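Local atomic coordinates of FAA hydrolase family protein (Pseudomonas aeruginosa, PDB entry 6J5Y), a protein that probably cleaves fumarylpyruvate to fumarate and pyruvate at a manganese-bound active site, as a member of the fumarylacetoacetate hydrolase superfamily. Residues 21-26 against 196-201; 81-86 against 157-162; 167-172 against 202-207. All blocks are in the same frame, centred on the assembly; numbering follows the deposited sequence.

Contact 1: 21-26 against 196-201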
loop_
_atom_site.group_PDB
_atom_site.type_symbol
_atom_site.label_atom_id
_atom_site.label_comp_id
_atom_site.label_asym_id
_atom_site.label_seq_id
_atom_site.Cartn_x
_atom_site.Cartn_y
_atom_site.Cartn_z
ATOM N N PHE A 21 -14.659 -5.324 4.031
ATOM C CA PHE A 21 -14.119 -5.787 2.729
ATOM C C PHE A 21 -13.050 -6.836 3.013
ATOM O O PHE A 21 -11.976 -6.489 3.511
ATOM C CB PHE A 21 -13.545 -4.597 1.964
ATOM C CG PHE A 21 -13.056 -4.929 0.578
ATOM C CD1 PHE A 21 -11.768 -5.419 0.377
ATOM C CD2 PHE A 21 -13.876 -4.745 -0.516
ATOM C CE1 PHE A 21 -11.320 -5.726 -0.901
ATOM C CE2 PHE A 21 -13.425 -5.049 -1.790
ATOM C CZ PHE A 21 -12.151 -5.526 -1.980
ATOM N N PRO A 22 -13.330 -8.136 2.806
ATOM C CA PRO A 22 -12.380 -9.214 3.107
ATOM C C PRO A 22 -11.202 -9.231 2.129
ATOM O O PRO A 22 -11.429 -9.309 0.970
ATOM C CB PRO A 22 -13.194 -10.494 2.948
ATOM C CG PRO A 22 -14.254 -10.117 1.977
ATOM C CD PRO A 22 -14.555 -8.659 2.244
ATOM N N VAL A 23 -9.989 -9.195 2.658
ATOM C CA VAL A 23 -8.754 -9.125 1.831
ATOM C C VAL A 23 -8.324 -10.496 1.322
ATOM O O VAL A 23 -8.289 -11.413 2.103
ATOM C CB VAL A 23 -7.620 -8.477 2.627
ATOM C CG1 VAL A 23 -6.332 -8.404 1.833
ATOM C CG2 VAL A 23 -8.042 -7.103 3.094
ATOM N N ARG A 24 -7.974 -10.565 0.045
ATOM C CA ARG A 24 -7.496 -11.808 -0.575
ATOM C C ARG A 24 -5.976 -11.769 -0.767
ATOM O O ARG A 24 -5.321 -12.297 0.061
ATOM C CB ARG A 24 -8.240 -12.081 -1.874
ATOM C CG ARG A 24 -7.884 -13.407 -2.516
ATOM C CD ARG A 24 -8.642 -13.578 -3.805
ATOM N NE ARG A 24 -8.147 -14.672 -4.591
ATOM C CZ ARG A 24 -7.155 -14.631 -5.449
ATOM N NH1 ARG A 24 -6.823 -15.729 -6.091
ATOM N NH2 ARG A 24 -6.482 -13.520 -5.650
ATOM N N ARG A 25 -5.473 -11.154 -1.825
ATOM C CA ARG A 25 -4.003 -11.055 -2.014
ATOM C C ARG A 25 -3.609 -9.583 -1.883
ATOM O O ARG A 25 -4.434 -8.736 -2.128
ATOM C CB ARG A 25 -3.533 -11.542 -3.380
ATOM C CG ARG A 25 -3.620 -13.043 -3.581
ATOM C CD ARG A 25 -2.842 -13.501 -4.787
ATOM N NE ARG A 25 -3.046 -14.897 -5.059
ATOM C CZ ARG A 25 -2.732 -15.498 -6.190
ATOM N NH1 ARG A 25 -2.171 -14.828 -7.176
ATOM N NH2 ARG A 25 -2.984 -16.774 -6.332
ATOM N N VAL A 26 -2.339 -9.318 -1.604
ATOM C CA VAL A 26 -1.890 -7.912 -1.477
ATOM C C VAL A 26 -0.740 -7.698 -2.450
ATOM O O VAL A 26 0.286 -8.301 -2.288
ATOM C CB VAL A 26 -1.565 -7.506 -0.036
ATOM C CG1 VAL A 26 -1.161 -6.054 0.037
ATOM C CG2 VAL A 26 -2.749 -7.781 0.865
ATOM N N GLY A 196 -11.427 -8.917 -3.539
ATOM C CA GLY A 196 -10.688 -8.953 -2.267
ATOM C C GLY A 196 -9.242 -8.540 -2.433
ATOM O O GLY A 196 -8.619 -8.189 -1.418
ATOM N N ASP A 197 -8.700 -8.638 -3.650
ATOM C CA ASP A 197 -7.281 -8.304 -3.912
ATOM C C ASP A 197 -7.088 -6.812 -3.635
ATOM O O ASP A 197 -8.038 -6.010 -3.918
ATOM C CB ASP A 197 -6.860 -8.665 -5.336
ATOM C CG ASP A 197 -6.646 -10.138 -5.623
ATOM O OD1 ASP A 197 -6.729 -10.976 -4.677
ATOM O OD2 ASP A 197 -6.451 -10.454 -6.820
ATOM N N LEU A 198 -5.938 -6.437 -3.061
ATOM C CA LEU A 198 -5.580 -5.008 -2.868
ATOM C C LEU A 198 -4.361 -4.731 -3.725
ATOM O O LEU A 198 -3.540 -5.679 -3.924
ATOM C CB LEU A 198 -5.255 -4.690 -1.406
ATOM C CG LEU A 198 -6.293 -5.099 -0.368
ATOM C CD1 LEU A 198 -5.853 -4.636 1.018
ATOM C CD2 LEU A 198 -7.654 -4.492 -0.715
ATOM N N VAL A 199 -4.286 -3.514 -4.255
ATOM C CA VAL A 199 -3.060 -3.034 -4.951
ATOM C C VAL A 199 -2.597 -1.762 -4.246
ATOM O O VAL A 199 -3.311 -0.769 -4.305
ATOM C CB VAL A 199 -3.288 -2.785 -6.447
ATOM C CG1 VAL A 199 -1.977 -2.427 -7.161
ATOM C CG2 VAL A 199 -3.993 -3.953 -7.098
ATOM N N PHE A 200 -1.434 -1.839 -3.598
ATOM C CA PHE A 200 -0.623 -0.699 -3.127
ATOM C C PHE A 200 0.110 -0.158 -4.367
ATOM O O PHE A 200 0.901 -0.890 -4.952
ATOM C CB PHE A 200 0.315 -1.167 -2.008
ATOM C CG PHE A 200 -0.312 -1.314 -0.643
ATOM C CD1 PHE A 200 -1.350 -2.211 -0.429
ATOM C CD2 PHE A 200 0.160 -0.581 0.441
ATOM C CE1 PHE A 200 -1.923 -2.347 0.830
ATOM C CE2 PHE A 200 -0.405 -0.734 1.701
ATOM C CZ PHE A 200 -1.437 -1.617 1.897
ATOM N N THR A 201 -0.200 1.056 -4.796
ATOM C CA THR A 201 0.204 1.585 -6.118
ATOM C C THR A 201 1.601 2.213 -6.089
ATOM O O THR A 201 2.025 2.709 -7.161
ATOM C CB THR A 201 -0.838 2.586 -6.600
ATOM O OG1 THR A 201 -0.993 3.611 -5.617
ATOM C CG2 THR A 201 -2.161 1.895 -6.863
HETATM O O HOH W 1 -4.917 -12.186 -7.535
#

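Contact 2: 81-86 against 157-162. With MN (manganese (II) ion), chain C; PYR (pyruvic acid), chain B.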
loop_
_atom_site.group_PDB
_atom_site.type_symbol
_atom_site.label_atom_id
_atom_site.label_comp_id
_atom_site.label_asym_id
_atom_site.label_seq_id
_atom_site.Cartn_x
_atom_site.Cartn_y
_atom_site.Cartn_z
ATOM N N TYR A 81 8.704 4.216 6.505
ATOM C CA TYR A 81 7.315 4.529 6.095
ATOM C C TYR A 81 7.319 4.696 4.576
ATOM O O TYR A 81 8.386 5.053 4.022
ATOM C CB TYR A 81 6.808 5.808 6.761
ATOM C CG TYR A 81 7.658 7.014 6.461
ATOM C CD1 TYR A 81 7.517 7.710 5.271
ATOM C CD2 TYR A 81 8.648 7.416 7.336
ATOM C CE1 TYR A 81 8.331 8.787 4.966
ATOM C CE2 TYR A 81 9.440 8.522 7.061
ATOM C CZ TYR A 81 9.284 9.210 5.874
ATOM O OH TYR A 81 10.081 10.283 5.586
ATOM N N GLU A 82 6.181 4.395 3.946
ATOM C CA GLU A 82 5.882 4.714 2.524
ATOM C C GLU A 82 4.373 4.929 2.373
ATOM O O GLU A 82 3.653 3.895 2.443
ATOM C CB GLU A 82 6.257 3.540 1.615
ATOM C CG GLU A 82 7.726 3.154 1.582
ATOM C CD GLU A 82 8.078 2.144 0.496
ATOM O OE1 GLU A 82 7.170 1.680 -0.187
ATOM O OE2 GLU A 82 9.255 1.791 0.365
ATOM N N ILE A 83 3.885 6.168 2.159
ATOM C CA ILE A 83 2.419 6.417 1.984
ATOM C C ILE A 83 2.024 5.975 0.570
ATOM O O ILE A 83 2.834 6.179 -0.364
ATOM C CB ILE A 83 2.042 7.881 2.291
ATOM C CG1 ILE A 83 0.550 8.033 2.568
ATOM C CG2 ILE A 83 2.501 8.827 1.202
ATOM C CD1 ILE A 83 0.069 7.254 3.771
ATOM N N GLU A 84 0.843 5.365 0.404
ATOM C CA GLU A 84 0.427 4.813 -0.913
ATOM C C GLU A 84 -1.101 4.862 -1.034
ATOM O O GLU A 84 -1.792 4.590 -0.013
ATOM C CB GLU A 84 0.934 3.373 -1.094
ATOM C CG GLU A 84 2.400 3.168 -0.763
ATOM C CD GLU A 84 3.118 2.037 -1.492
ATOM O OE1 GLU A 84 2.468 1.311 -2.313
ATOM O OE2 GLU A 84 4.337 1.895 -1.257
ATOM N N LEU A 85 -1.588 5.199 -2.231
ATOM C CA LEU A 85 -2.983 4.918 -2.649
ATOM C C LEU A 85 -3.159 3.406 -2.814
ATOM O O LEU A 85 -2.370 2.775 -3.551
ATOM C CB LEU A 85 -3.321 5.660 -3.942
ATOM C CG LEU A 85 -4.687 5.347 -4.557
ATOM C CD1 LEU A 85 -5.811 5.945 -3.741
ATOM C CD2 LEU A 85 -4.747 5.846 -5.988
ATOM N N VAL A 86 -4.180 2.876 -2.146
ATOM C CA VAL A 86 -4.589 1.463 -2.252
ATOM C C VAL A 86 -5.888 1.440 -3.023
ATOM O O VAL A 86 -6.843 2.178 -2.652
ATOM C CB VAL A 86 -4.725 0.749 -0.893
ATOM C CG1 VAL A 86 -5.033 -0.725 -1.095
ATOM C CG2 VAL A 86 -3.484 0.907 -0.026
ATOM N N ALA A 157 -5.270 13.656 -6.987
ATOM C CA ALA A 157 -5.468 13.686 -5.517
ATOM C C ALA A 157 -4.125 13.901 -4.821
ATOM O O ALA A 157 -3.210 13.106 -5.081
ATOM C CB ALA A 157 -6.092 12.395 -5.027
ATOM N N ALA A 158 -4.010 14.909 -3.947
ATOM C CA ALA A 158 -2.792 15.096 -3.131
ATOM C C ALA A 158 -2.673 13.882 -2.206
ATOM O O ALA A 158 -3.727 13.375 -1.712
ATOM C CB ALA A 158 -2.798 16.388 -2.342
ATOM N N ILE A 159 -1.435 13.425 -2.052
ATOM C CA ILE A 159 -0.992 12.299 -1.182
ATOM C C ILE A 159 0.175 12.823 -0.345
ATOM O O ILE A 159 1.144 13.426 -0.910
ATOM C CB ILE A 159 -0.629 11.060 -2.016
ATOM C CG1 ILE A 159 -0.144 9.888 -1.148
ATOM C CG2 ILE A 159 0.365 11.416 -3.119
ATOM C CD1 ILE A 159 -0.196 8.547 -1.844
ATOM N N SER A 160 0.088 12.637 0.961
ATOM C CA SER A 160 0.997 13.290 1.929
ATOM C C SER A 160 1.237 12.372 3.130
ATOM O O SER A 160 0.309 11.599 3.522
ATOM C CB SER A 160 0.424 14.602 2.349
ATOM O OG SER A 160 -0.687 14.373 3.207
ATOM N N LEU A 161 2.435 12.468 3.695
ATOM C CA LEU A 161 2.822 11.753 4.929
ATOM C C LEU A 161 3.586 12.732 5.800
ATOM O O LEU A 161 4.588 13.325 5.307
ATOM C CB LEU A 161 3.698 10.541 4.617
ATOM C CG LEU A 161 3.960 9.626 5.811
ATOM C CD1 LEU A 161 4.247 8.221 5.338
ATOM C CD2 LEU A 161 5.110 10.117 6.664
ATOM N N GLN A 162 3.137 12.898 7.036
ATOM C CA GLN A 162 3.891 13.715 8.002
ATOM C C GLN A 162 4.337 12.807 9.138
ATOM O O GLN A 162 3.646 11.795 9.442
ATOM C CB GLN A 162 3.095 14.953 8.407
ATOM C CG GLN A 162 1.762 14.657 9.065
ATOM C CD GLN A 162 1.236 15.880 9.772
ATOM O OE1 GLN A 162 1.172 15.922 11.000
ATOM N NE2 GLN A 162 0.900 16.893 8.987
HETATM MN MN MN C . 5.862 0.721 -1.626
HETATM C C PYR B . 7.788 1.553 -3.710
HETATM O O PYR B . 6.673 1.862 -3.243
HETATM O OXT PYR B . 8.358 2.246 -4.585
HETATM C CA PYR B . 8.309 0.430 -3.283
HETATM O O3 PYR B . 7.638 -0.252 -2.499
HETATM C CB PYR B . 9.645 -0.117 -3.694
HETATM O O HOH W 2 4.585 -0.406 -2.963
#

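Contact 3: 167-172 against 202-207. With PYR (pyruvic acid), chain B.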
loop_
_atom_site.group_PDB
_atom_site.type_symbol
_atom_site.label_atom_id
_atom_site.label_comp_id
_atom_site.label_asym_id
_atom_site.label_seq_id
_atom_site.Cartn_x
_atom_site.Cartn_y
_atom_site.Cartn_z
ATOM N N ASP A 167 6.138 17.503 7.351
ATOM C CA ASP A 167 5.847 16.878 6.039
ATOM C C ASP A 167 7.099 16.117 5.614
ATOM O O ASP A 167 8.214 16.635 5.812
ATOM C CB ASP A 167 5.383 17.898 4.997
ATOM C CG ASP A 167 3.993 18.408 5.311
ATOM O OD1 ASP A 167 3.141 17.573 5.703
ATOM O OD2 ASP A 167 3.773 19.636 5.185
ATOM N N ARG A 168 6.903 14.902 5.123
ATOM C CA ARG A 168 7.987 14.015 4.644
ATOM C C ARG A 168 7.680 13.652 3.189
ATOM O O ARG A 168 8.601 13.707 2.365
ATOM C CB ARG A 168 8.117 12.841 5.618
ATOM C CG ARG A 168 8.282 13.261 7.074
ATOM C CD ARG A 168 9.557 14.024 7.414
ATOM N NE ARG A 168 10.708 13.199 7.107
ATOM C CZ ARG A 168 11.256 12.315 7.936
ATOM N NH1 ARG A 168 12.282 11.590 7.531
ATOM N NH2 ARG A 168 10.847 12.204 9.187
ATOM N N GLN A 169 6.417 13.359 2.871
ATOM C CA GLN A 169 5.973 13.077 1.483
ATOM C C GLN A 169 4.771 13.953 1.141
ATOM O O GLN A 169 3.844 14.061 1.954
ATOM C CB GLN A 169 5.620 11.600 1.302
ATOM C CG GLN A 169 6.719 10.676 1.777
ATOM C CD GLN A 169 6.359 9.237 1.514
ATOM O OE1 GLN A 169 5.626 8.618 2.293
ATOM N NE2 GLN A 169 6.850 8.711 0.400
ATOM N N ARG A 170 4.831 14.569 -0.032
ATOM C CA ARG A 170 3.745 15.386 -0.617
ATOM C C ARG A 170 3.872 15.304 -2.136
ATOM O O ARG A 170 4.863 15.811 -2.694
ATOM C CB ARG A 170 3.798 16.839 -0.145
ATOM C CG ARG A 170 2.666 17.688 -0.713
ATOM C CD ARG A 170 2.340 18.886 0.157
ATOM N NE ARG A 170 2.105 18.501 1.549
ATOM C CZ ARG A 170 0.929 18.132 2.082
ATOM N NH1 ARG A 170 -0.181 18.102 1.361
ATOM N NH2 ARG A 170 0.869 17.812 3.360
ATOM N N SER A 171 2.923 14.631 -2.764
ATOM C CA SER A 171 2.839 14.488 -4.232
ATOM C C SER A 171 1.370 14.391 -4.604
ATOM O O SER A 171 0.523 14.762 -3.761
ATOM C CB SER A 171 3.639 13.297 -4.695
ATOM O OG SER A 171 3.509 13.120 -6.099
ATOM N N ASP A 172 1.090 13.859 -5.788
ATOM C CA ASP A 172 -0.275 13.680 -6.329
ATOM C C ASP A 172 -0.343 12.319 -7.027
ATOM O O ASP A 172 0.594 11.984 -7.796
ATOM C CB ASP A 172 -0.658 14.814 -7.281
ATOM C CG ASP A 172 -2.156 14.901 -7.450
ATOM O OD1 ASP A 172 -2.732 13.981 -8.056
ATOM O OD2 ASP A 172 -2.744 15.849 -6.904
ATOM N N GLY A 202 2.280 2.226 -4.946
ATOM C CA GLY A 202 3.663 2.737 -4.830
ATOM C C GLY A 202 3.724 4.047 -4.067
ATOM O O GLY A 202 2.661 4.675 -3.821
ATOM N N THR A 203 4.930 4.492 -3.735
ATOM C CA THR A 203 5.135 5.652 -2.838
ATOM C C THR A 203 5.890 6.776 -3.549
ATOM O O THR A 203 6.835 6.542 -4.305
ATOM C CB THR A 203 5.806 5.203 -1.542
ATOM O OG1 THR A 203 5.553 6.225 -0.577
ATOM C CG2 THR A 203 7.287 4.904 -1.704
ATOM N N PRO A 204 5.465 8.039 -3.319
ATOM C CA PRO A 204 6.164 9.194 -3.870
ATOM C C PRO A 204 7.495 9.369 -3.131
ATOM O O PRO A 204 7.827 8.561 -2.279
ATOM C CB PRO A 204 5.179 10.361 -3.684
ATOM C CG PRO A 204 4.248 9.931 -2.560
ATOM C CD PRO A 204 4.311 8.420 -2.486
ATOM N N GLU A 205 8.268 10.374 -3.533
ATOM C CA GLU A 205 9.605 10.671 -2.964
ATOM C C GLU A 205 9.430 11.080 -1.492
ATOM O O GLU A 205 8.329 11.445 -1.123
ATOM C CB GLU A 205 10.300 11.753 -3.808
ATOM C CG GLU A 205 9.693 13.145 -3.696
ATOM C CD GLU A 205 8.427 13.433 -4.496
ATOM O OE1 GLU A 205 7.850 12.478 -5.072
ATOM O OE2 GLU A 205 8.017 14.621 -4.554
ATOM N N GLY A 206 10.490 11.031 -0.691
ATOM C CA GLY A 206 10.490 11.527 0.693
ATOM C C GLY A 206 10.370 10.418 1.719
ATOM O O GLY A 206 10.120 10.738 2.879
ATOM N N VAL A 207 10.513 9.161 1.303
ATOM C CA VAL A 207 10.547 7.989 2.228
ATOM C C VAL A 207 11.732 8.156 3.183
ATOM O O VAL A 207 12.749 8.738 2.796
ATOM C CB VAL A 207 10.655 6.646 1.489
ATOM C CG1 VAL A 207 9.553 6.461 0.459
ATOM C CG2 VAL A 207 12.027 6.472 0.855
HETATM C C PYR B . 7.788 1.553 -3.710
HETATM O O PYR B . 6.673 1.862 -3.243
HETATM O OXT PYR B . 8.358 2.246 -4.585
HETATM C CA PYR B . 8.309 0.430 -3.283
HETATM O O3 PYR B . 7.638 -0.252 -2.499
HETATM C CB PYR B . 9.645 -0.117 -3.694
HETATM O O HOH W 3 6.632 13.157 -2.045
#

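Contact 1: 21-26 against 196-201
Arg-24 and Asp-197 lie side by side and point the same way, joined by a salt bridge at their ends. Along the arginine, CB already sits 3.4 Å from OD1 of Asp-197, and with CG anti to the backbone N (chi1 -175°) the extended chain keeps CG and CD beside that same oxygen. At the tip NH2 turns back to it, 2.7 Å from OD1, in the guanidinium plane and on the syn lone pair. Arg-25 N reaches OD1 from the anti side, 3.1 Å away and out of the carboxylate plane, so two donors grip one oxygen; Arg-194 N holds OD2. The backbones add Arg-24 N to Gly-196 O (2.9 Å) and Leu-198 N to Arg-25 O (2.9 Å). Gly-196, at a positive phi of 103°, packs its bare CA against Pro-22 O and the Phe-21 ring. Inward of these polar bonds Leu-198 CD1 meets both methyls of Val-23, while its CD2 lies 3.9 Å from Phe-21 CE1. Val-26 pairs with Leu-198 in a parallel bridge, where strands 26-30 and 198-200 join as neighbours in the large mixed sheet of the FAH fold.

Contact 2: 81-86 against 157-162
Leu-161, Ile-83 and Ile-159 carry this contact, where two beta sheets pack face to face: strand 79-89 of the large mixed sheet against strand 158-163 of the five-stranded one. The axes of segments 83-86 and 158-162 run 141° apart and come within 7.2 Å, and what fills the gap is hydrocarbon, with no polar bond between the two segments.

Leu-161 is the most deeply engaged. Its chi1 of -171° swings CG beside the carbonyl carbon, and from there the fork reaches Tyr-81 and Ile-83 together. CD2 stands over one face of the Tyr-81 ring, 4.0 Å from the centroid and 22° off the normal, a CH-pi contact displaced toward the rim; CD1 lodges against the ring atom CD1 of Tyr-81 and, at 3.8 Å, against CB of Ile-83. Ile-83 slides past both partners in the opposite sense, its CG2 meeting CG1 of Ile-159 at 3.7 Å. Ile-159 then stretches on, so that its CD1 rests on the backbone between Glu-84 and Leu-85, 3.6 Å from Leu-85 N.

The alternation of strand 79-89 gives the site its layout. Ile-83 faces the other sheet, while its neighbours Glu-82 and Glu-84 point away from it and bind the manganese, through OE1 of Glu-82 at 2.2 Å and OE2 of Glu-84 at 2.0 Å. Two oxygens of pyruvate, O and O3, chelate the same ion, and Asp-113 and a water complete its shell. Each glutamate has a use for its second oxygen: OE2 of Glu-82 forms a salt bridge with Arg-117, and OE1 of Glu-84 takes a bond from Gly-202 N as well as one from the metal-bound water, whose oxygen lies 2.8 Å from that OE1.

Contact 3: 167-172 against 202-207
The side-chain amide of Gln-169 is the flat group that matters here: three oxygens of loop 202-207 gather round its nitrogen, and CG1 of Val-207 lies beyond the nitrogen end, well out of the amide plane, 3.5 Å from NE2. A second flat group, the guanidinium of Arg-170, meets Asp-167 of its own strand with its edge; NH2 makes a salt bridge to OD1, which lies in the guanidinium plane, while NH2 stands above the carboxylate plane. Gln-169 belongs to a classic beta bulge, in which Arg-168 and Gln-169 are set together opposite the single residue Leu-161 of the neighbouring strand, at the border of the five-stranded sheet.

The N-H of NE2 on the OE1 side goes to Thr-203 OG1, 3.0 Å away, fairly straight at 158° but tilted 16° from the amide plane. The N-H on the CG side is shared, weakly, between Glu-205 O at 3.5 Å and Pro-204 O, the latter nearer at 2.9 Å but bent (119°). OE1 accepts from Ile-83 N, and Thr-203 OG1 is also bonded to Ile-83 O, so glutamine and threonine together occupy the backbone polar groups of Ile-83 and tie the loop to the strand of the metal ligands. These bonds probably fix the rotation of the amide.

Alongside, Gly-206 brings its CA to 3.3 Å from Arg-168 O, a CA-H...O contact, and Ser-171 CB presses on Pro-204 CB. A water bridges Arg-170 N and Glu-205 O.

The inner end of the loop borders the pyruvate pocket: Thr-203 N gives a weak hydrogen bond to the pyruvate O, 3.2 Å away.

Contacts 1 and 2 are largely buried and share the large mixed sheet, whose strands 198-200 and 79-89 are neighbours; Thr-201 OG1 probably bonds to Leu-85 O between them. Contact 1 brings a loop into a parallel strand pair through backbone bonds, with a charged pair, Arg-24 and Asp-197, at its outer side, the arginine partly exposed. Contact 2 is sheet-on-sheet and apolar between its strands, its charges turned to the metal instead. Contact 3, only partly buried, is mainly polar: a loop held to a border strand chiefly through one amide. Contacts 2 and 3 lie about 6 Å apart, centre to centre, both touch pyruvate, and a probable hydrogen bond between Tyr-81 OH and Gly-206 O connects them.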